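Local coordinates for protein Non-sulfated chondroitin lyase E66 (Autographa californica nucleopolyhedrovirus, PDB 3VSN) that cleaves non-sulfated chondroitin as a baculovirus envelope lyase essential for oral infectivity, and may thereby digest the peritrophic barrier of the host midgut, at residues 347-352 against 357-362; 431-434 against 438-441. One frame throughout, in Å; residues are numbered along the deposited sequence.

Interaction 1 (347-352 against 357-362)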
loop_
_atom_site.group_PDB
_atom_site.type_symbol
_atom_site.label_atom_id
_atom_site.label_comp_id
_atom_site.label_asym_id
_atom_site.label_seq_id
_atom_site.Cartn_x
_atom_site.Cartn_y
_atom_site.Cartn_z
ATOM N N ALA A 347 -5.632 7.749 12.315
ATOM C CA ALA A 347 -4.549 8.710 12.147
ATOM C C ALA A 347 -4.475 9.172 10.697
ATOM O O ALA A 347 -4.671 8.378 9.777
ATOM C CB ALA A 347 -3.221 8.097 12.569
ATOM N N TYR A 348 -4.213 10.459 10.499
ATOM C CA TYR A 348 -3.918 10.961 9.161
ATOM C C TYR A 348 -2.417 10.906 8.896
ATOM O O TYR A 348 -1.978 11.031 7.754
ATOM C CB TYR A 348 -4.470 12.379 8.950
ATOM C CG TYR A 348 -3.740 13.487 9.689
ATOM C CD1 TYR A 348 -4.181 13.927 10.937
ATOM C CD2 TYR A 348 -2.621 14.111 9.128
ATOM C CE1 TYR A 348 -3.526 14.952 11.610
ATOM C CE2 TYR A 348 -1.959 15.133 9.791
ATOM C CZ TYR A 348 -2.414 15.547 11.031
ATOM O OH TYR A 348 -1.758 16.560 11.684
ATOM N N TYR A 349 -1.635 10.709 9.957
ATOM C CA TYR A 349 -0.182 10.707 9.839
ATOM C C TYR A 349 0.492 10.016 11.019
ATOM O O TYR A 349 -0.043 10.000 12.129
ATOM C CB TYR A 349 0.346 12.142 9.689
ATOM C CG TYR A 349 1.835 12.227 9.425
ATOM C CD1 TYR A 349 2.413 11.542 8.358
ATOM C CD2 TYR A 349 2.664 12.997 10.241
ATOM C CE1 TYR A 349 3.776 11.614 8.116
ATOM C CE2 TYR A 349 4.028 13.083 9.997
ATOM C CZ TYR A 349 4.575 12.393 8.935
ATOM O OH TYR A 349 5.927 12.466 8.691
ATOM N N GLU A 350 1.662 9.438 10.758
ATOM C CA GLU A 350 2.526 8.902 11.801
ATOM C C GLU A 350 3.961 9.320 11.498
ATOM O O GLU A 350 4.441 9.134 10.382
ATOM C CB GLU A 350 2.420 7.374 11.875
ATOM C CG GLU A 350 3.066 6.770 13.117
ATOM C CD GLU A 350 3.208 5.260 13.039
ATOM O OE1 GLU A 350 3.615 4.750 11.977
ATOM O OE2 GLU A 350 2.923 4.582 14.045
ATOM N N SER A 351 4.625 9.898 12.495
ATOM C CA SER A 351 6.021 10.312 12.366
ATOM C C SER A 351 6.932 9.527 13.309
ATOM O O SER A 351 6.460 8.823 14.204
ATOM C CB SER A 351 6.159 11.812 12.635
ATOM O OG SER A 351 5.671 12.147 13.924
ATOM N N ASP A 352 8.239 9.652 13.092
ATOM C CA ASP A 352 9.247 9.056 13.970
ATOM C C ASP A 352 10.437 10.025 14.090
ATOM O O ASP A 352 10.412 11.090 13.471
ATOM C CB ASP A 352 9.651 7.655 13.468
ATOM C CG ASP A 352 10.267 7.669 12.073
ATOM O OD1 ASP A 352 11.266 8.387 11.859
ATOM O OD2 ASP A 352 9.768 6.932 11.193
ATOM N N ILE A 357 8.203 14.686 7.656
ATOM C CA ILE A 357 7.763 15.603 6.593
ATOM C C ILE A 357 6.752 14.980 5.616
ATOM O O ILE A 357 6.406 15.589 4.603
ATOM C CB ILE A 357 8.957 16.208 5.804
ATOM C CG1 ILE A 357 9.782 15.117 5.099
ATOM C CG2 ILE A 357 9.835 17.055 6.717
ATOM C CD1 ILE A 357 10.791 15.665 4.107
ATOM N N GLN A 358 6.264 13.784 5.935
ATOM C CA GLN A 358 5.468 13.001 4.988
ATOM C C GLN A 358 3.943 13.203 5.073
ATOM O O GLN A 358 3.199 12.597 4.296
ATOM C CB GLN A 358 5.828 11.508 5.101
ATOM C CG GLN A 358 7.192 11.138 4.522
ATOM C CD GLN A 358 8.371 11.481 5.430
ATOM O OE1 GLN A 358 8.200 11.926 6.569
ATOM N NE2 GLN A 358 9.582 11.263 4.926
ATOM N N ALA A 359 3.483 14.047 5.997
ATOM C CA ALA A 359 2.036 14.249 6.188
ATOM C C ALA A 359 1.296 14.808 4.966
ATOM O O ALA A 359 0.206 14.328 4.652
ATOM C CB ALA A 359 1.747 15.089 7.425
ATOM N N PRO A 360 1.868 15.823 4.279
ATOM C CA PRO A 360 1.180 16.294 3.073
ATOM C C PRO A 360 0.955 15.202 2.020
ATOM O O PRO A 360 -0.135 15.131 1.444
ATOM C CB PRO A 360 2.108 17.394 2.551
ATOM C CG PRO A 360 2.729 17.937 3.800
ATOM C CD PRO A 360 2.998 16.707 4.627
ATOM N N LEU A 361 1.957 14.353 1.800
ATOM C CA LEU A 361 1.841 13.236 0.856
ATOM C C LEU A 361 0.756 12.235 1.271
ATOM O O LEU A 361 0.002 11.747 0.428
ATOM C CB LEU A 361 3.196 12.527 0.686
ATOM C CG LEU A 361 3.308 11.376 -0.325
ATOM C CD1 LEU A 361 3.059 11.851 -1.751
ATOM C CD2 LEU A 361 4.669 10.707 -0.213
ATOM N N TRP A 362 0.666 11.953 2.568
ATOM C CA TRP A 362 -0.335 11.017 3.095
ATOM C C TRP A 362 -1.746 11.536 3.058
ATOM O O TRP A 362 -2.701 10.754 3.051
ATOM C CB TRP A 362 0.002 10.638 4.530
ATOM C CG TRP A 362 1.142 9.658 4.689
ATOM C CD1 TRP A 362 2.196 9.407 3.810
ATOM C CD2 TRP A 362 1.389 8.782 5.839
ATOM N NE1 TRP A 362 3.042 8.449 4.321
ATOM C CE2 TRP A 362 2.617 8.037 5.536
ATOM C CE3 TRP A 362 0.732 8.543 7.042
ATOM C CZ2 TRP A 362 3.147 7.103 6.417
ATOM C CZ3 TRP A 362 1.278 7.602 7.926
ATOM C CH2 TRP A 362 2.458 6.903 7.620
HETATM O O HOH W 1 -3.434 9.870 5.759
#
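The phenol oxygen of Tyr349 sits at the start of helix 359-364, where Gln358 N donates a hydrogen bond to Tyr349 OH over 3.1 Å with an N-H...O angle of 155°. Gln358 OE1 lies 3.2 Å from Tyr349 OH, its amide turned only 18° from the plane of the phenol ring. Gln358 OE1 accepts a bond from Ile357 N, a donor well above the amide plane, and Gln358 NE2 makes a weak hydrogen bond to Asn301 O; held at both ends, the amide is probably limited in its rotation. With CG anti to the backbone nitrogen (chi1 -174°), the Tyr349 side chain reaches across to the helix and spreads one ring face over Ala359. Ala359 CB stands 3.6 Å from the Tyr349 ring centroid, almost on the ring normal, in a CH-pi contact; a methyl group is small enough to let the ring lie this close to the helix backbone. Three residues on, Trp362 offers its broad face to the edge of Tyr349 in a T-shaped stack, with CD1 of Tyr349 3.7 Å from CE3 of Trp362. The indole also touches the strand backbone, Trp362 CZ3 lying 3.4 Å from Glu350 N. A water donates to both Tyr348 O and Trp362 O, giving a hydrogen-bond donor to one carbonyl on each segment. The carboxylate of Glu350, a residue important for catalytic activity, finds its partners outside the two segments: OE1 forms a salt bridge with Arg300, the transition-state stabiliser, and OE2 a hydrogen bond with the active-site residue His246. The Tyr349 and Trp362 contacts lie next to Glu350 in sequence and space, and probably help to set the backbone from which its carboxylate meets these catalytic partners.

Interaction 2 (431-434 against 438-441)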
loop_
_atom_site.group_PDB
_atom_site.type_symbol
_atom_site.label_atom_id
_atom_site.label_comp_id
_atom_site.label_asym_id
_atom_site.label_seq_id
_atom_site.Cartn_x
_atom_site.Cartn_y
_atom_site.Cartn_z
ATOM N N TYR A 431 -13.768 15.990 3.788
ATOM C CA TYR A 431 -13.748 17.205 4.594
ATOM C C TYR A 431 -12.769 16.924 5.714
ATOM O O TYR A 431 -12.971 16.001 6.509
ATOM C CB TYR A 431 -15.145 17.498 5.148
ATOM C CG TYR A 431 -15.283 18.721 6.053
ATOM C CD1 TYR A 431 -14.408 19.811 5.960
ATOM C CD2 TYR A 431 -16.332 18.797 6.972
ATOM C CE1 TYR A 431 -14.559 20.925 6.782
ATOM C CE2 TYR A 431 -16.493 19.904 7.793
ATOM C CZ TYR A 431 -15.609 20.963 7.694
ATOM O OH TYR A 431 -15.779 22.055 8.514
ATOM N N ALA A 432 -11.695 17.704 5.757
ATOM C CA ALA A 432 -10.621 17.461 6.708
ATOM C C ALA A 432 -10.088 18.753 7.310
ATOM O O ALA A 432 -10.124 19.809 6.671
ATOM C CB ALA A 432 -9.500 16.682 6.040
ATOM N N LYS A 433 -9.621 18.656 8.551
ATOM C CA LYS A 433 -8.892 19.738 9.202
ATOM C C LYS A 433 -7.772 19.137 10.049
ATOM O O LYS A 433 -7.992 18.179 10.797
ATOM C CB LYS A 433 -9.822 20.617 10.046
ATOM C CG LYS A 433 -9.152 21.868 10.605
ATOM C CD LYS A 433 -10.128 22.740 11.378
ATOM C CE LYS A 433 -9.490 24.063 11.782
ATOM N NZ LYS A 433 -10.454 24.925 12.525
ATOM N N PHE A 434 -6.576 19.702 9.913
ATOM C CA PHE A 434 -5.380 19.164 10.551
ATOM C C PHE A 434 -4.720 20.217 11.442
ATOM O O PHE A 434 -4.080 21.149 10.942
ATOM C CB PHE A 434 -4.381 18.683 9.490
ATOM C CG PHE A 434 -4.996 17.855 8.387
ATOM C CD1 PHE A 434 -5.179 16.485 8.545
ATOM C CD2 PHE A 434 -5.363 18.442 7.175
ATOM C CE1 PHE A 434 -5.724 15.717 7.524
ATOM C CE2 PHE A 434 -5.911 17.679 6.152
ATOM C CZ PHE A 434 -6.090 16.314 6.327
ATOM N N ASN A 438 -0.896 23.634 10.684
ATOM C CA ASN A 438 -1.306 25.038 10.728
ATOM C C ASN A 438 -2.825 25.220 10.557
ATOM O O ASN A 438 -3.284 26.193 9.947
ATOM C CB ASN A 438 -0.517 25.829 9.670
ATOM C CG ASN A 438 -0.707 27.323 9.781
ATOM O OD1 ASN A 438 -0.818 27.866 10.876
ATOM N ND2 ASN A 438 -0.743 28.001 8.635
ATOM N N ASN A 439 -3.595 24.278 11.106
ATOM C CA ASN A 439 -5.062 24.255 10.966
ATOM C C ASN A 439 -5.552 24.212 9.515
ATOM O O ASN A 439 -6.643 24.706 9.208
ATOM C CB ASN A 439 -5.729 25.413 11.735
ATOM C CG ASN A 439 -5.977 25.088 13.202
ATOM O OD1 ASN A 439 -6.085 25.989 14.034
ATOM N ND2 ASN A 439 -6.083 23.805 13.522
ATOM N N LEU A 440 -4.743 23.627 8.631
ATOM C CA LEU A 440 -5.158 23.391 7.247
ATOM C C LEU A 440 -6.482 22.647 7.215
ATOM O O LEU A 440 -6.653 21.627 7.890
ATOM C CB LEU A 440 -4.101 22.594 6.471
ATOM C CG LEU A 440 -4.469 22.154 5.044
ATOM C CD1 LEU A 440 -4.479 23.330 4.073
ATOM C CD2 LEU A 440 -3.517 21.068 4.572
ATOM N N GLN A 441 -7.417 23.176 6.436
ATOM C CA GLN A 441 -8.691 22.516 6.194
ATOM C C GLN A 441 -9.021 22.594 4.711
ATOM O O GLN A 441 -8.524 23.478 4.005
ATOM C CB GLN A 441 -9.806 23.157 7.025
ATOM C CG GLN A 441 -10.108 24.606 6.664
ATOM C CD GLN A 441 -11.318 25.142 7.400
ATOM O OE1 GLN A 441 -12.452 24.771 7.103
ATOM N NE2 GLN A 441 -11.081 26.020 8.364
HETATM O O HOH W 2 -13.708 23.584 9.203
#
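Phe434 N donates to Leu440 O over 2.8 Å at 159°, the strong backbone bond of this pair of antiparallel strands. The same carbonyl receives a CA-H...O contact from Lys433, with Lys433 CA 3.2 Å from Leu440 O, and Gln441 CA approaches Ala432 O in like manner at 3.1 Å. Lys433 and Gln441 form a non-hydrogen-bonded pair whose aliphatic parts meet, Lys433 CG lying 3.9 Å from Gln441 CB. The lysine's fully extended chain brings Lys433 CE alongside Asn439, 4.0 Å from Asn439 CB. On the other face Phe434 and Leu440 run side by side, with CD2 of each 4.1 Å apart, apolar groups suited to a buried side. These residues close the beta hairpin of strands 426-434 and 440-449, within a large antiparallel sheet of the beta-sandwich. Asn438 and Asn439 both take left-handed backbone conformations in the turn, which asparagine tolerates better than most residues. A water bridges Tyr431 OH and Gln441 OE1. Further out, Tyr590 packs edge-to-face with Tyr431, while Phe434 touches Thr363 and Leu440 touches Met364, both of helix 359-364.

How the interactions relate
Interactions 1 and 2 have centres about 13 Å apart and follow one another along the chain, yet they touch directly: Tyr348 CG lies 3.5 Å from Phe434 CD1, the two rings meeting edge-to-face. Tyr348 OH also bonds to Glu436, in the turn of the hairpin of strands 426-434 and 440-449, so one tyrosine joins the two contacts by both ring and hydroxyl. Helix 359-364 is shared too, meeting Tyr349 near its start and the hairpin with its last residues. Only interaction 1 borders the catalytic site: nearest side-chain atoms of Glu350 are about 3 Å from those of His246 and Arg300, and from a glycerol probably from the crystallisation liquor.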